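Local coordinates for protein dihydrodipicolinate synthase (Rhodopseudomonas palustris, PDB 3DZ1) that probably acts as a 4-hydroxy-tetrahydrodipicolinate synthase, the pyruvate-using lyase of lysine biosynthesis, and folds as a TIM barrel, at residues G219-L232 with A241-E255. Numbering follows the deposited sequence.
Sequences GYCFPDMLVDVVKL and AHNLFDAHLPLIRYE
Tyr220 reaches across to His248 and Ile252 from the loop that leads out of strand 215-218. Its side chain, trans about chi1 (-177°), carries the ring to the helix, where Tyr220 OH and His248 ND1 share a hydrogen bond of 2.7 Å; ND1 lies in the phenol plane and OH in the imidazole plane, although the two rings stand nearly perpendicular. A second hydrogen bond runs from the backbone, Cys221 N to Glu255 OE1 (3.1 Å), using the syn lone pair of the carboxylate. The other oxygen of Glu255 forms a salt bridge with Arg265 of helix 260-271.

Tyr220, His248 and Phe222 form an aromatic cluster, in which the edge of His248 is turned toward the face of Phe222 in an offset edge-to-face pair. Aliphatic groups pack against these rings: Ile252 CG1 lies over one face of Tyr220, 3.7 Å from its centroid, in a CH-pi contact, Leu251 CD2 meets the rim of Phe222, and Met225 CG approaches His248 NE2 obliquely at 3.4 Å.

Further along, packing is aliphatic. Leu244 is a knob in a hole formed by Met225, Asp228, Val229 and Leu232, its CD2 3.6 Å from Asp228 CB. Near the turn, Leu232 CB meets Ala241 CB at 3.8 Å.

The segment axes approach to 9.0 Å with a signed crossing angle of -152°: an antiparallel hairpin packing the helix after the eighth TIM-barrel strand against the first C-terminal helix, as in the DapA family.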
# COMPACT_ATOMS: atom_id res chain seq x y z
N GLY A 219 -11.22 20.62 11.74
CA GLY A 219 -9.98 21.37 11.79
C GLY A 219 -10.12 22.58 10.87
O GLY A 219 -9.17 23.34 10.68
N TYR A 220 -11.31 22.76 10.30
CA TYR A 220 -11.59 23.88 9.39
C TYR A 220 -11.33 25.22 10.08
O TYR A 220 -11.70 25.41 11.24
CB TYR A 220 -13.05 23.80 8.92
CG TYR A 220 -13.44 24.87 7.92
CD1 TYR A 220 -12.68 25.10 6.77
CD2 TYR A 220 -14.59 25.64 8.12
CE1 TYR A 220 -13.06 26.07 5.84
CE2 TYR A 220 -14.97 26.61 7.20
CZ TYR A 220 -14.21 26.82 6.06
OH TYR A 220 -14.60 27.78 5.16
N CYS A 221 -10.69 26.14 9.36
CA CYS A 221 -10.34 27.46 9.91
C CYS A 221 -11.51 28.37 10.29
O CYS A 221 -11.30 29.47 10.80
CB CYS A 221 -9.38 28.20 8.97
SG CYS A 221 -9.95 28.40 7.27
N PHE A 222 -12.74 27.92 10.04
CA PHE A 222 -13.92 28.68 10.44
C PHE A 222 -14.84 27.76 11.23
O PHE A 222 -15.98 27.50 10.84
CB PHE A 222 -14.64 29.25 9.22
CG PHE A 222 -14.00 30.49 8.66
CD1 PHE A 222 -14.27 31.73 9.22
CD2 PHE A 222 -13.08 30.40 7.62
CE1 PHE A 222 -13.64 32.88 8.74
CE2 PHE A 222 -12.45 31.55 7.13
CZ PHE A 222 -12.72 32.79 7.69
N PRO A 223 -14.35 27.26 12.37
CA PRO A 223 -15.18 26.37 13.19
C PRO A 223 -16.41 27.12 13.65
O PRO A 223 -17.46 26.53 13.88
CB PRO A 223 -14.24 25.98 14.33
CG PRO A 223 -13.39 27.20 14.49
CD PRO A 223 -13.08 27.57 13.06
N ASP A 224 -16.27 28.44 13.78
CA ASP A 224 -17.37 29.28 14.21
C ASP A 224 -18.54 29.20 13.22
O ASP A 224 -19.71 29.22 13.63
CB ASP A 224 -16.90 30.74 14.40
CG ASP A 224 -16.10 31.29 13.22
OD1 ASP A 224 -15.27 30.55 12.64
OD2 ASP A 224 -16.28 32.48 12.88
N MSE A 225 -18.24 29.08 11.93
CA MSE A 225 -19.30 28.99 10.93
C MSE A 225 -19.88 27.58 10.83
O MSE A 225 -21.05 27.42 10.50
CB MSE A 225 -18.79 29.47 9.57
CG MSE A 225 -18.44 30.95 9.54
SE MSE A 225 -19.93 32.13 10.03
CE MSE A 225 -19.50 32.41 11.88
N LEU A 226 -19.07 26.56 11.10
CA LEU A 226 -19.60 25.21 11.05
C LEU A 226 -20.52 25.00 12.26
O LEU A 226 -21.42 24.15 12.23
CB LEU A 226 -18.47 24.17 11.03
CG LEU A 226 -17.59 24.20 9.78
CD1 LEU A 226 -16.71 22.95 9.76
CD2 LEU A 226 -18.45 24.25 8.52
N VAL A 227 -20.31 25.79 13.31
CA VAL A 227 -21.16 25.71 14.50
C VAL A 227 -22.59 26.02 14.02
O VAL A 227 -23.55 25.35 14.41
CB VAL A 227 -20.75 26.76 15.58
CG1 VAL A 227 -21.88 26.93 16.60
CG2 VAL A 227 -19.48 26.31 16.29
N ASP A 228 -22.70 27.03 13.16
CA ASP A 228 -24.00 27.42 12.62
C ASP A 228 -24.54 26.38 11.65
O ASP A 228 -25.74 26.12 11.62
CB ASP A 228 -23.91 28.78 11.91
CG ASP A 228 -23.65 29.93 12.87
OD1 ASP A 228 -24.23 29.91 13.98
OD2 ASP A 228 -22.88 30.85 12.53
N VAL A 229 -23.66 25.78 10.84
CA VAL A 229 -24.11 24.75 9.91
C VAL A 229 -24.72 23.60 10.71
O VAL A 229 -25.77 23.07 10.35
CB VAL A 229 -22.94 24.19 9.06
CG1 VAL A 229 -23.40 22.96 8.29
CG2 VAL A 229 -22.45 25.26 8.09
N VAL A 230 -24.06 23.22 11.80
CA VAL A 230 -24.55 22.14 12.65
C VAL A 230 -25.88 22.54 13.29
O VAL A 230 -26.84 21.76 13.34
CB VAL A 230 -23.52 21.79 13.76
CG1 VAL A 230 -24.10 20.78 14.74
CG2 VAL A 230 -22.25 21.21 13.12
N LYS A 231 -25.95 23.78 13.77
CA LYS A 231 -27.18 24.27 14.39
C LYS A 231 -28.34 24.32 13.41
O LYS A 231 -29.44 23.85 13.71
CB LYS A 231 -26.95 25.67 14.98
CG LYS A 231 -26.09 25.68 16.22
CD LYS A 231 -25.95 27.09 16.77
CE LYS A 231 -25.25 27.11 18.12
NZ LYS A 231 -25.14 28.50 18.63
N LEU A 232 -28.10 24.88 12.23
CA LEU A 232 -29.14 24.97 11.21
C LEU A 232 -29.60 23.59 10.79
O LEU A 232 -30.80 23.37 10.57
CB LEU A 232 -28.63 25.74 9.99
CG LEU A 232 -28.42 27.24 10.19
CD1 LEU A 232 -27.65 27.81 9.00
CD2 LEU A 232 -29.78 27.93 10.35
N ALA A 241 -29.03 25.75 6.00
CA ALA A 241 -27.85 24.97 6.32
C ALA A 241 -26.99 24.77 5.08
O ALA A 241 -25.78 25.02 5.11
CB ALA A 241 -28.26 23.61 6.89
N HIS A 242 -27.61 24.33 3.98
CA HIS A 242 -26.87 24.12 2.74
C HIS A 242 -26.36 25.42 2.11
O HIS A 242 -25.33 25.42 1.43
CB HIS A 242 -27.73 23.34 1.74
CG HIS A 242 -27.77 21.87 2.01
ND1 HIS A 242 -26.91 20.98 1.41
CD2 HIS A 242 -28.53 21.15 2.87
CE1 HIS A 242 -27.14 19.77 1.87
NE2 HIS A 242 -28.11 19.84 2.76
N ASN A 243 -27.07 26.52 2.30
CA ASN A 243 -26.61 27.78 1.73
C ASN A 243 -25.30 28.20 2.39
O ASN A 243 -24.35 28.60 1.72
CB ASN A 243 -27.65 28.89 1.91
CG ASN A 243 -28.84 28.73 1.00
OD1 ASN A 243 -28.81 27.95 0.04
ND2 ASN A 243 -29.91 29.48 1.28
N LEU A 244 -25.26 28.09 3.71
CA LEU A 244 -24.07 28.46 4.47
C LEU A 244 -22.93 27.49 4.18
O LEU A 244 -21.78 27.91 4.00
CB LEU A 244 -24.37 28.47 5.97
CG LEU A 244 -23.21 28.81 6.90
CD1 LEU A 244 -22.62 30.17 6.52
CD2 LEU A 244 -23.69 28.81 8.35
N PHE A 245 -23.24 26.20 4.13
CA PHE A 245 -22.21 25.21 3.84
C PHE A 245 -21.62 25.49 2.46
O PHE A 245 -20.40 25.56 2.31
CB PHE A 245 -22.81 23.79 3.88
CG PHE A 245 -21.81 22.71 3.60
CD1 PHE A 245 -20.92 22.29 4.59
CD2 PHE A 245 -21.73 22.14 2.33
CE1 PHE A 245 -19.97 21.30 4.32
CE2 PHE A 245 -20.78 21.16 2.05
CZ PHE A 245 -19.90 20.74 3.05
N ASP A 246 -22.48 25.66 1.47
CA ASP A 246 -22.04 25.91 0.09
C ASP A 246 -21.15 27.14 -0.05
O ASP A 246 -20.29 27.20 -0.94
CB ASP A 246 -23.24 26.06 -0.84
CG ASP A 246 -23.96 24.75 -1.08
OD1 ASP A 246 -23.48 23.70 -0.58
OD2 ASP A 246 -24.99 24.76 -1.79
N ALA A 247 -21.38 28.14 0.80
CA ALA A 247 -20.59 29.35 0.77
C ALA A 247 -19.18 29.04 1.27
O ALA A 247 -18.21 29.67 0.84
CB ALA A 247 -21.24 30.43 1.65
N HIS A 248 -19.07 28.06 2.15
CA HIS A 248 -17.78 27.67 2.69
C HIS A 248 -17.10 26.53 1.94
O HIS A 248 -15.90 26.35 2.06
CB HIS A 248 -17.93 27.29 4.17
CG HIS A 248 -18.04 28.47 5.08
ND1 HIS A 248 -16.94 29.05 5.67
CD2 HIS A 248 -19.10 29.24 5.42
CE1 HIS A 248 -17.31 30.13 6.34
NE2 HIS A 248 -18.62 30.26 6.20
N LEU A 249 -17.86 25.79 1.15
CA LEU A 249 -17.30 24.65 0.44
C LEU A 249 -16.04 24.94 -0.38
O LEU A 249 -15.11 24.13 -0.41
CB LEU A 249 -18.37 23.99 -0.44
CG LEU A 249 -17.96 22.66 -1.07
CD1 LEU A 249 -17.50 21.69 0.02
CD2 LEU A 249 -19.14 22.08 -1.84
N PRO A 250 -15.99 26.09 -1.07
CA PRO A 250 -14.78 26.38 -1.86
C PRO A 250 -13.52 26.38 -0.99
O PRO A 250 -12.50 25.83 -1.38
CB PRO A 250 -15.08 27.75 -2.45
CG PRO A 250 -16.56 27.68 -2.68
CD PRO A 250 -17.04 27.08 -1.36
N LEU A 251 -13.60 26.99 0.19
CA LEU A 251 -12.46 27.05 1.10
C LEU A 251 -12.29 25.72 1.83
O LEU A 251 -11.17 25.29 2.09
CB LEU A 251 -12.61 28.19 2.10
CG LEU A 251 -11.46 28.38 3.09
CD1 LEU A 251 -10.16 28.63 2.32
CD2 LEU A 251 -11.78 29.55 4.02
N ILE A 252 -13.40 25.08 2.17
CA ILE A 252 -13.33 23.79 2.83
C ILE A 252 -12.54 22.82 1.95
O ILE A 252 -11.65 22.12 2.42
CB ILE A 252 -14.75 23.20 3.08
CG1 ILE A 252 -15.43 23.98 4.21
CG2 ILE A 252 -14.66 21.71 3.38
CD1 ILE A 252 -16.89 23.61 4.42
N ARG A 253 -12.86 22.80 0.65
CA ARG A 253 -12.16 21.88 -0.24
C ARG A 253 -10.71 22.29 -0.50
O ARG A 253 -9.86 21.43 -0.71
CB ARG A 253 -12.92 21.71 -1.57
CG ARG A 253 -13.05 22.94 -2.40
CD ARG A 253 -11.84 23.17 -3.31
NE ARG A 253 -11.78 24.58 -3.66
CZ ARG A 253 -11.70 25.06 -4.89
NH1 ARG A 253 -11.65 24.24 -5.93
NH2 ARG A 253 -11.68 26.37 -5.07
N TYR A 254 -10.42 23.59 -0.47
CA TYR A 254 -9.05 24.03 -0.70
C TYR A 254 -8.18 23.58 0.47
O TYR A 254 -7.05 23.13 0.27
CB TYR A 254 -8.97 25.56 -0.83
CG TYR A 254 -7.68 26.04 -1.46
CD1 TYR A 254 -7.60 26.29 -2.83
CD2 TYR A 254 -6.52 26.21 -0.70
CE1 TYR A 254 -6.39 26.68 -3.43
CE2 TYR A 254 -5.32 26.59 -1.28
CZ TYR A 254 -5.26 26.83 -2.65
OH TYR A 254 -4.06 27.20 -3.23
N GLU A 255 -8.71 23.69 1.68
CA GLU A 255 -7.99 23.29 2.89
C GLU A 255 -7.90 21.77 2.99
O GLU A 255 -7.02 21.23 3.68
CB GLU A 255 -8.69 23.84 4.13
CG GLU A 255 -7.88 23.71 5.41
CD GLU A 255 -8.70 23.99 6.66
OE1 GLU A 255 -9.25 25.10 6.78
OE2 GLU A 255 -8.79 23.10 7.53